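Heme-binding protein A / AI-2 binding protein A (Helicobacter pylori SS1, PDB 6OFQ) is a periplasmic substrate-binding protein of an ABC transporter that binds peptides, here the tetrapeptide STSA, and probably delivers them for uptake. Local coordinates at residues A[105-110]-A[205-210]; A[466-471]-A[485-490]. All coordinates share one frame; numbering follows the deposited sequence.

Contact 1 of 2, residues A[105-110]-A[205-210]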
ATOM      1  N   THR A 105      -6.393  22.004  15.950  1.00 11.15           N
ATOM      2  CA  THR A 105      -7.727  21.455  15.792  1.00 12.05           C
ATOM      3  C   THR A 105      -8.463  21.736  17.099  1.00 13.37           C
ATOM      4  O   THR A 105      -7.826  22.174  18.080  1.00 12.93           O
ATOM      5  CB  THR A 105      -7.620  19.943  15.611  1.00 10.36           C
ATOM      6  OG1 THR A 105      -7.085  19.386  16.812  1.00  9.21           O
ATOM      7  CG2 THR A 105      -6.783  19.526  14.383  1.00 10.79           C
ATOM      8  N   LYS A 106      -9.680  21.215  17.215  1.00 14.25           N
ATOM      9  CA  LYS A 106     -10.381  21.404  18.503  1.00 15.59           C
ATOM     10  C   LYS A 106      -9.746  20.630  19.654  1.00 15.28           C
ATOM     11  O   LYS A 106      -9.891  20.983  20.839  1.00 14.82           O
ATOM     12  CB  LYS A 106     -11.869  21.075  18.309  1.00 19.16           C
ATOM     13  CG  LYS A 106     -12.229  19.614  18.380  1.00 21.41           C
ATOM     14  CD  LYS A 106     -13.749  19.443  18.244  1.00 29.42           C
ATOM     15  CE  LYS A 106     -14.155  18.005  17.964  1.00 33.24           C
ATOM     16  NZ  LYS A 106     -15.584  17.714  18.297  1.00 33.96           N
ATOM     17  N   TYR A 107      -9.007  19.558  19.369  1.00 11.71           N
ATOM     18  CA  TYR A 107      -8.423  18.667  20.347  1.00 11.98           C
ATOM     19  C   TYR A 107      -6.928  18.954  20.648  1.00 11.97           C
ATOM     20  O   TYR A 107      -6.323  18.299  21.506  1.00 13.50           O
ATOM     21  CB  TYR A 107      -8.645  17.203  20.005  1.00 11.86           C
ATOM     22  CG  TYR A 107      -8.242  16.859  18.580  1.00 11.78           C
ATOM     23  CD1 TYR A 107      -6.923  16.539  18.279  1.00 11.14           C
ATOM     24  CD2 TYR A 107      -9.189  16.815  17.580  1.00 11.48           C
ATOM     25  CE1 TYR A 107      -6.567  16.239  16.990  1.00 10.56           C
ATOM     26  CE2 TYR A 107      -8.844  16.428  16.309  1.00 11.01           C
ATOM     27  CZ  TYR A 107      -7.518  16.171  15.996  1.00  9.58           C
ATOM     28  OH  TYR A 107      -7.204  15.848  14.690  1.00  7.90           O
ATOM     29  N   TRP A 108      -6.333  19.778  19.814  1.00 11.09           N
ATOM     30  CA  TRP A 108      -4.943  20.195  19.927  1.00 12.23           C
ATOM     31  C   TRP A 108      -4.846  21.664  19.526  1.00 13.38           C
ATOM     32  O   TRP A 108      -4.743  22.066  18.360  1.00 13.76           O
ATOM     33  CB  TRP A 108      -4.023  19.245  19.128  1.00 11.55           C
ATOM     34  CG  TRP A 108      -2.592  19.686  19.173  1.00  9.75           C
ATOM     35  CD1 TRP A 108      -1.815  20.106  18.158  1.00  9.65           C
ATOM     36  CD2 TRP A 108      -1.730  19.700  20.322  1.00  9.95           C
ATOM     37  NE1 TRP A 108      -0.537  20.396  18.564  1.00  8.70           N
ATOM     38  CE2 TRP A 108      -0.453  20.127  19.890  1.00 10.56           C
ATOM     39  CE3 TRP A 108      -1.922  19.405  21.669  1.00 12.24           C
ATOM     40  CZ2 TRP A 108       0.603  20.267  20.776  1.00 10.73           C
ATOM     41  CZ3 TRP A 108      -0.898  19.574  22.548  1.00 11.85           C
ATOM     42  CH2 TRP A 108       0.361  19.966  22.082  1.00 11.97           C
ATOM     43  N   ASN A 109      -4.898  22.542  20.534  1.00 17.66           N
ATOM     44  CA  ASN A 109      -4.910  23.957  20.203  1.00 21.89           C
ATOM     45  C   ASN A 109      -3.573  24.686  20.203  1.00 22.78           C
ATOM     46  O   ASN A 109      -3.516  25.828  19.757  1.00 26.81           O
ATOM     47  CB  ASN A 109      -5.945  24.690  21.097  1.00 30.79           C
ATOM     48  CG  ASN A 109      -5.911  26.212  20.954  1.00 40.11           C
ATOM     49  OD1 ASN A 109      -5.491  26.915  21.889  1.00 54.60           O
ATOM     50  ND2 ASN A 109      -6.336  26.732  19.794  1.00 39.48           N
ATOM     51  N   LYS A 110      -2.519  24.030  20.688  1.00 19.24           N
ATOM     52  CA  LYS A 110      -1.216  24.652  20.818  1.00 20.52           C
ATOM     53  C   LYS A 110      -0.559  24.717  19.444  1.00 21.38           C
ATOM     54  O   LYS A 110      -0.730  23.783  18.655  1.00 18.73           O
ATOM     55  CB  LYS A 110      -0.408  23.811  21.803  1.00 23.22           C
ATOM     56  CG  LYS A 110       0.883  24.452  22.285  1.00 25.81           C
ATOM     57  CD  LYS A 110       1.598  23.468  23.199  1.00 28.15           C
ATOM     58  CE  LYS A 110       2.847  24.054  23.843  1.00 36.57           C
ATOM     59  NZ  LYS A 110       2.476  24.779  25.085  1.00 42.15           N
ATOM     60  N   ALA A 205      -3.706   7.806  17.549  1.00  6.84           N
ATOM     61  CA  ALA A 205      -4.117   7.061  16.327  1.00  6.13           C
ATOM     62  C   ALA A 205      -5.579   7.249  15.970  1.00  6.91           C
ATOM     63  O   ALA A 205      -6.081   6.592  15.033  1.00  6.58           O
ATOM     64  CB  ALA A 205      -3.870   5.608  16.546  1.00  6.69           C
ATOM     65  N   LYS A 206      -6.243   8.212  16.621  1.00  7.39           N
ATOM     66  CA  LYS A 206      -7.665   8.515  16.380  1.00  7.93           C
ATOM     67  C   LYS A 206      -7.957   9.963  16.033  1.00  7.47           C
ATOM     68  O   LYS A 206      -8.842  10.245  15.192  1.00  8.57           O
ATOM     69  CB  LYS A 206      -8.510   8.185  17.619  1.00  9.81           C
ATOM     70  CG  LYS A 206      -8.500   6.691  17.899  1.00 13.05           C
ATOM     71  CD  LYS A 206      -9.356   6.310  19.108  1.00 19.10           C
ATOM     72  CE  LYS A 206      -9.530   4.795  19.156  1.00 29.23           C
ATOM     73  NZ  LYS A 206      -8.608   4.133  20.126  1.00 32.67           N
ATOM     74  N   LYS A 207      -7.159  10.849  16.618  1.00  7.14           N
ATOM     75  CA  LYS A 207      -7.372  12.286  16.474  1.00  7.78           C
ATOM     76  C   LYS A 207      -6.006  12.864  16.091  1.00  7.75           C
ATOM     77  O   LYS A 207      -5.215  13.247  16.951  1.00  7.35           O
ATOM     78  CB  LYS A 207      -7.941  12.860  17.789  1.00  9.76           C
ATOM     79  CG  LYS A 207      -9.378  12.419  18.039  1.00 13.93           C
ATOM     80  CD  LYS A 207      -9.836  12.885  19.414  1.00 19.53           C
ATOM     81  CE  LYS A 207     -11.222  12.295  19.648  1.00 30.68           C
ATOM     82  NZ  LYS A 207     -11.755  12.428  21.044  1.00 37.59           N
ATOM     83  N   PRO A 208      -5.646  12.823  14.800  1.00  5.91           N
ATOM     84  CA  PRO A 208      -4.265  12.988  14.421  1.00  6.60           C
ATOM     85  C   PRO A 208      -3.842  14.425  14.303  1.00  6.39           C
ATOM     86  O   PRO A 208      -4.637  15.296  14.019  1.00  6.89           O
ATOM     87  CB  PRO A 208      -4.229  12.270  13.066  1.00  6.33           C
ATOM     88  CG  PRO A 208      -5.603  12.529  12.462  1.00  6.41           C
ATOM     89  CD  PRO A 208      -6.497  12.367  13.674  1.00  6.07           C
ATOM     90  N   VAL A 209      -2.529  14.672  14.444  1.00  5.85           N
ATOM     91  CA  VAL A 209      -1.883  15.932  14.230  1.00  6.03           C
ATOM     92  C   VAL A 209      -0.683  15.813  13.291  1.00  5.78           C
ATOM     93  O   VAL A 209       0.219  15.066  13.614  1.00  6.94           O
ATOM     94  CB  VAL A 209      -1.476  16.540  15.598  1.00  6.12           C
ATOM     95  CG1 VAL A 209      -0.707  17.835  15.406  1.00  6.73           C
ATOM     96  CG2 VAL A 209      -2.722  16.819  16.448  1.00  7.36           C
ATOM     97  N   GLY A 210      -0.733  16.504  12.172  1.00  5.25           N
ATOM     98  CA  GLY A 210       0.345  16.419  11.159  1.00  4.76           C
ATOM     99  C   GLY A 210       0.739  17.794  10.695  1.00  5.35           C
ATOM    100  O   GLY A 210       0.310  18.818  11.245  1.00  6.21           O
TER
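A type I beta turn from Thr-105 to Trp-108 presents the rings of Tyr-107 and Trp-108 to the loop 205-210, where they meet Lys-207, Pro-208 and Val-209. Thr-105 reinforces the turn: its OG1 accepts from Tyr-107 N at 3.2 Å, forming an ST turn, and weakly from Trp-108 N. The phenol is enclosed from two faces. Over one, Lys-207 CB lies 3.7 Å from the Tyr-107 ring centroid, almost on the ring normal, as a CH-pi contact; over the opposite face, Thr-105 OG1 sits above the ring centre. With chi1 at 51°, Tyr-107 CG is tucked between its own backbone N and carbonyl carbon, which folds the ring back over Thr-105 OG1. The Tyr-107 hydroxyl then bonds to the backbone across the contact, OH giving its proton to Pro-208 O at 2.7 Å. It meets that carbonyl at a C=O...donor angle of 135° and lies tilted 27° from the carbonyl plane. Pro-208 O itself lies in the plane of the Tyr-107 ring, at its edge. The hydroxyl bond and the two covered faces probably hold the phenol in one orientation. Beyond CB, Lys-207 runs extended and carries its amine away from the turn. Val-209 serves both aromatics: CG2 touches the edge of the ring at Tyr-107 CE1 (3.9 Å), and both methyls lie against the tryptophan, with CG1 3.7 Å from Trp-108 CD1. The valine and indole side chains cross at about a right angle. Helix 189-197 closes over this junction, its Tyr-191 donating to Lys-207 O and meeting the Trp-108 ring, which Tyr-194 also touches. Phe-216 of strand 214-220 packs against Tyr-107 and Pro-208, and a backbone bond between Gly-210 and His-103 joins the two loops again just beyond.

Contact 2 of 2, residues A[466-471]-A[485-490]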
ATOM      1  N   ASP A 466      18.544 -13.943  -0.229  1.00  6.03           N
ATOM      2  CA  ASP A 466      19.949 -13.518  -0.265  1.00  6.99           C
ATOM      3  C   ASP A 466      20.190 -12.643  -1.478  1.00  6.31           C
ATOM      4  O   ASP A 466      20.969 -11.658  -1.442  1.00  6.48           O
ATOM      5  CB  ASP A 466      20.902 -14.694  -0.289  1.00  8.36           C
ATOM      6  CG  ASP A 466      21.036 -15.426   1.069  1.00 10.28           C
ATOM      7  OD1 ASP A 466      20.554 -14.897   2.077  1.00 13.82           O
ATOM      8  OD2 ASP A 466      21.577 -16.567   1.002  1.00 17.30           O
ATOM      9  N   LEU A 467      19.538 -12.936  -2.613  1.00  5.23           N
ATOM     10  CA  LEU A 467      19.686 -12.067  -3.772  1.00  5.80           C
ATOM     11  C   LEU A 467      19.095 -10.710  -3.527  1.00  5.18           C
ATOM     12  O   LEU A 467      19.670  -9.688  -3.968  1.00  5.10           O
ATOM     13  CB  LEU A 467      18.989 -12.666  -4.999  1.00  6.38           C
ATOM     14  CG  LEU A 467      19.706 -13.849  -5.660  1.00  7.55           C
ATOM     15  CD1 LEU A 467      18.798 -14.651  -6.583  1.00  8.24           C
ATOM     16  CD2 LEU A 467      20.894 -13.399  -6.444  1.00  9.32           C
ATOM     17  N   LEU A 468      17.961 -10.656  -2.854  1.00  4.73           N
ATOM     18  CA  LEU A 468      17.354  -9.368  -2.510  1.00  5.00           C
ATOM     19  C   LEU A 468      18.231  -8.530  -1.590  1.00  5.30           C
ATOM     20  O   LEU A 468      18.298  -7.317  -1.759  1.00  5.43           O
ATOM     21  CB  LEU A 468      15.990  -9.517  -1.842  1.00  5.00           C
ATOM     22  CG  LEU A 468      14.955 -10.372  -2.611  1.00  4.44           C
ATOM     23  CD1 LEU A 468      13.592 -10.287  -1.900  1.00  4.48           C
ATOM     24  CD2 LEU A 468      14.822  -9.941  -4.048  1.00  4.63           C
ATOM     25  N   ILE A 469      18.913  -9.190  -0.664  1.00  5.57           N
ATOM     26  CA  ILE A 469      19.847  -8.508   0.207  1.00  6.67           C
ATOM     27  C   ILE A 469      21.031  -7.957  -0.579  1.00  6.75           C
ATOM     28  O   ILE A 469      21.394  -6.792  -0.414  1.00  6.93           O
ATOM     29  CB  ILE A 469      20.240  -9.398   1.385  1.00  7.45           C
ATOM     30  CG1 ILE A 469      19.048  -9.690   2.333  1.00  9.08           C
ATOM     31  CG2 ILE A 469      21.418  -8.737   2.142  1.00  8.00           C
ATOM     32  CD1 ILE A 469      19.273 -10.870   3.232  1.00 11.27           C
ATOM     33  N   LYS A 470      21.608  -8.764  -1.473  1.00  6.69           N
ATOM     34  CA  LYS A 470      22.632  -8.229  -2.353  1.00  7.53           C
ATOM     35  C   LYS A 470      22.188  -7.039  -3.140  1.00  7.17           C
ATOM     36  O   LYS A 470      22.931  -6.071  -3.335  1.00  7.00           O
ATOM     37  CB  LYS A 470      23.108  -9.283  -3.324  1.00  9.83           C
ATOM     38  CG  LYS A 470      23.930 -10.346  -2.671  1.00 12.59           C
ATOM     39  CD  LYS A 470      24.469 -11.298  -3.738  1.00 17.98           C
ATOM     40  CE  LYS A 470      25.096 -12.541  -3.142  1.00 24.82           C
ATOM     41  NZ  LYS A 470      26.474 -12.183  -2.757  1.00 34.79           N
ATOM     42  N   ALA A 471      20.961  -7.092  -3.644  1.00  5.45           N
ATOM     43  CA  ALA A 471      20.433  -5.999  -4.446  1.00  5.32           C
ATOM     44  C   ALA A 471      20.150  -4.724  -3.669  1.00  5.11           C
ATOM     45  O   ALA A 471      20.147  -3.650  -4.264  1.00  6.05           O
ATOM     46  CB  ALA A 471      19.168  -6.376  -5.174  1.00  5.35           C
ATOM     47  N   LEU A 485      16.486  -9.959 -11.578  1.00  4.95           N
ATOM     48  CA  LEU A 485      16.088 -10.897 -12.626  1.00  5.63           C
ATOM     49  C   LEU A 485      16.203 -12.323 -12.109  1.00  5.02           C
ATOM     50  O   LEU A 485      15.314 -13.170 -12.325  1.00  5.25           O
ATOM     51  CB  LEU A 485      16.870 -10.652 -13.908  1.00  6.32           C
ATOM     52  CG  LEU A 485      16.604  -9.392 -14.685  1.00  7.39           C
ATOM     53  CD1 LEU A 485      17.585  -9.126 -15.815  1.00  9.45           C
ATOM     54  CD2 LEU A 485      15.212  -9.331 -15.251  1.00  7.22           C
ATOM     55  N   LYS A 486      17.328 -12.614 -11.456  1.00  5.37           N
ATOM     56  CA  LYS A 486      17.559 -13.951 -10.941  1.00  6.74           C
ATOM     57  C   LYS A 486      16.566 -14.235  -9.819  1.00  5.85           C
ATOM     58  O   LYS A 486      16.038 -15.357  -9.733  1.00  6.71           O
ATOM     59  CB  LYS A 486      19.010 -14.145 -10.432  1.00  9.18           C
ATOM     60  CG  LYS A 486      20.093 -14.031 -11.487  1.00 15.49           C
ATOM     61  CD  LYS A 486      21.508 -14.093 -10.917  1.00 22.04           C
ATOM     62  CE  LYS A 486      22.455 -13.793 -12.082  1.00 28.26           C
ATOM     63  NZ  LYS A 486      23.753 -13.340 -11.508  1.00 38.49           N
ATOM     64  N   ALA A 487      16.316 -13.260  -8.942  1.00  5.58           N
ATOM     65  CA  ALA A 487      15.343 -13.494  -7.892  1.00  5.69           C
ATOM     66  C   ALA A 487      13.974 -13.894  -8.468  1.00  5.28           C
ATOM     67  O   ALA A 487      13.268 -14.754  -7.927  1.00  5.26           O
ATOM     68  CB  ALA A 487      15.257 -12.307  -6.941  1.00  6.20           C
ATOM     69  N   GLN A 488      13.537 -13.235  -9.536  1.00  5.08           N
ATOM     70  CA  GLN A 488      12.255 -13.531 -10.163  1.00  5.31           C
ATOM     71  C   GLN A 488      12.230 -14.927 -10.704  1.00  5.47           C
ATOM     72  O   GLN A 488      11.193 -15.573 -10.672  1.00  5.89           O
ATOM     73  CB  GLN A 488      11.959 -12.462 -11.197  1.00  5.39           C
ATOM     74  CG  GLN A 488      11.494 -11.161 -10.595  1.00  4.90           C
ATOM     75  CD  GLN A 488      11.493 -10.028 -11.596  1.00  4.53           C
ATOM     76  OE1 GLN A 488      10.536  -9.853 -12.347  1.00  4.37           O
ATOM     77  NE2 GLN A 488      12.637  -9.383 -11.725  1.00  4.80           N
ATOM     78  N   GLU A 489      13.362 -15.416 -11.222  1.00  5.87           N
ATOM     79  CA  GLU A 489      13.396 -16.823 -11.590  1.00  6.84           C
ATOM     80  C   GLU A 489      13.109 -17.805 -10.469  1.00  6.71           C
ATOM     81  O   GLU A 489      12.421 -18.824 -10.612  1.00  7.28           O
ATOM     82  CB  GLU A 489      14.747 -17.196 -12.231  1.00  8.59           C
ATOM     83  CG  GLU A 489      15.097 -16.452 -13.487  1.00 11.65           C
ATOM     84  CD  GLU A 489      16.523 -16.800 -13.922  1.00 17.49           C
ATOM     85  OE1 GLU A 489      17.382 -17.456 -13.252  1.00 22.02           O
ATOM     86  OE2 GLU A 489      16.817 -16.270 -14.999  1.00 27.48           O
ATOM     87  N   ILE A 490      13.728 -17.534  -9.322  1.00  5.95           N
ATOM     88  CA  ILE A 490      13.635 -18.432  -8.153  1.00  6.06           C
ATOM     89  C   ILE A 490      12.181 -18.454  -7.684  1.00  5.70           C
ATOM     90  O   ILE A 490      11.629 -19.539  -7.442  1.00  6.14           O
ATOM     91  CB  ILE A 490      14.606 -18.045  -7.023  1.00  6.93           C
ATOM     92  CG1 ILE A 490      16.057 -18.275  -7.522  1.00  8.28           C
ATOM     93  CG2 ILE A 490      14.312 -18.852  -5.769  1.00  6.81           C
ATOM     94  CD1 ILE A 490      17.022 -17.747  -6.515  1.00  9.38           C
TER
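Gln-488, the neighbour of Ala-487, which packs against Leu-467 and Leu-468, has its NE2 gripped by two backbone carbonyls, Tyr-484 O one turn earlier in the same helix and Gly-345 O in a loop. Gln-488 OE1 in turn accepts from Asn-347 N, so both ends of this buried amide are satisfied and helix 477-494 is tied to that loop. Between the segments themselves the contact is apolar, with no hydrogen bond crossing it. Leu-467 is its main knob. Its CD1 meets Ile-490 CD1 at 3.6 Å, lies 3.7 Å from Ala-487 N, and rests 3.9 Å from Lys-486 CB, reaching in over the helix backbone where the small Ala-487 allows close approach. With chi1 at -75°, Leu-467 CG stands beside its backbone N and opposite the carbonyl carbon, sending the branch across to the neighbouring helix. Leu-468 comes in from the other flank of Ala-487, placing CD2 3.8 Å from Ala-487 CB; it also packs on Leu-439 and Tyr-440 of helix 436-443. Lys-486 contributes the root of its side chain, and the extended remainder carries the ammonium group away from the leucines. Leu-483 also touches Leu-467, so with Lys-486, Ala-487 and Ile-490 it completes a four-residue hole spaced as in knobs-into-holes packing. The axes of 466-471 and 485-490 approach to 9.5 Å with a signed crossing angle of -163°, as expected of an antiparallel helical hairpin, here formed by helices 462-473 and 477-494.

In the fold
Contact 1 and contact 2 lie on opposite sides of the chain's centre, their centres 44 Å apart and their nearest atoms about 30 Å apart. They come in series, contact 1 closing before contact 2 opens. The loop 105-110 follows strand 91-96 of an antiparallel sheet, while 205-210 leads into strand 214-220, an outermost strand of a different five-stranded mixed sheet; contact 1 thus brings together connecting loops next to two different sheets. Contact 2 is local, pairing successive helices just ahead of strand 497-510 in the seven-stranded sheet. The two lie in separate parts of a type II periplasmic binding protein, a class whose lobes generally close around their ligand.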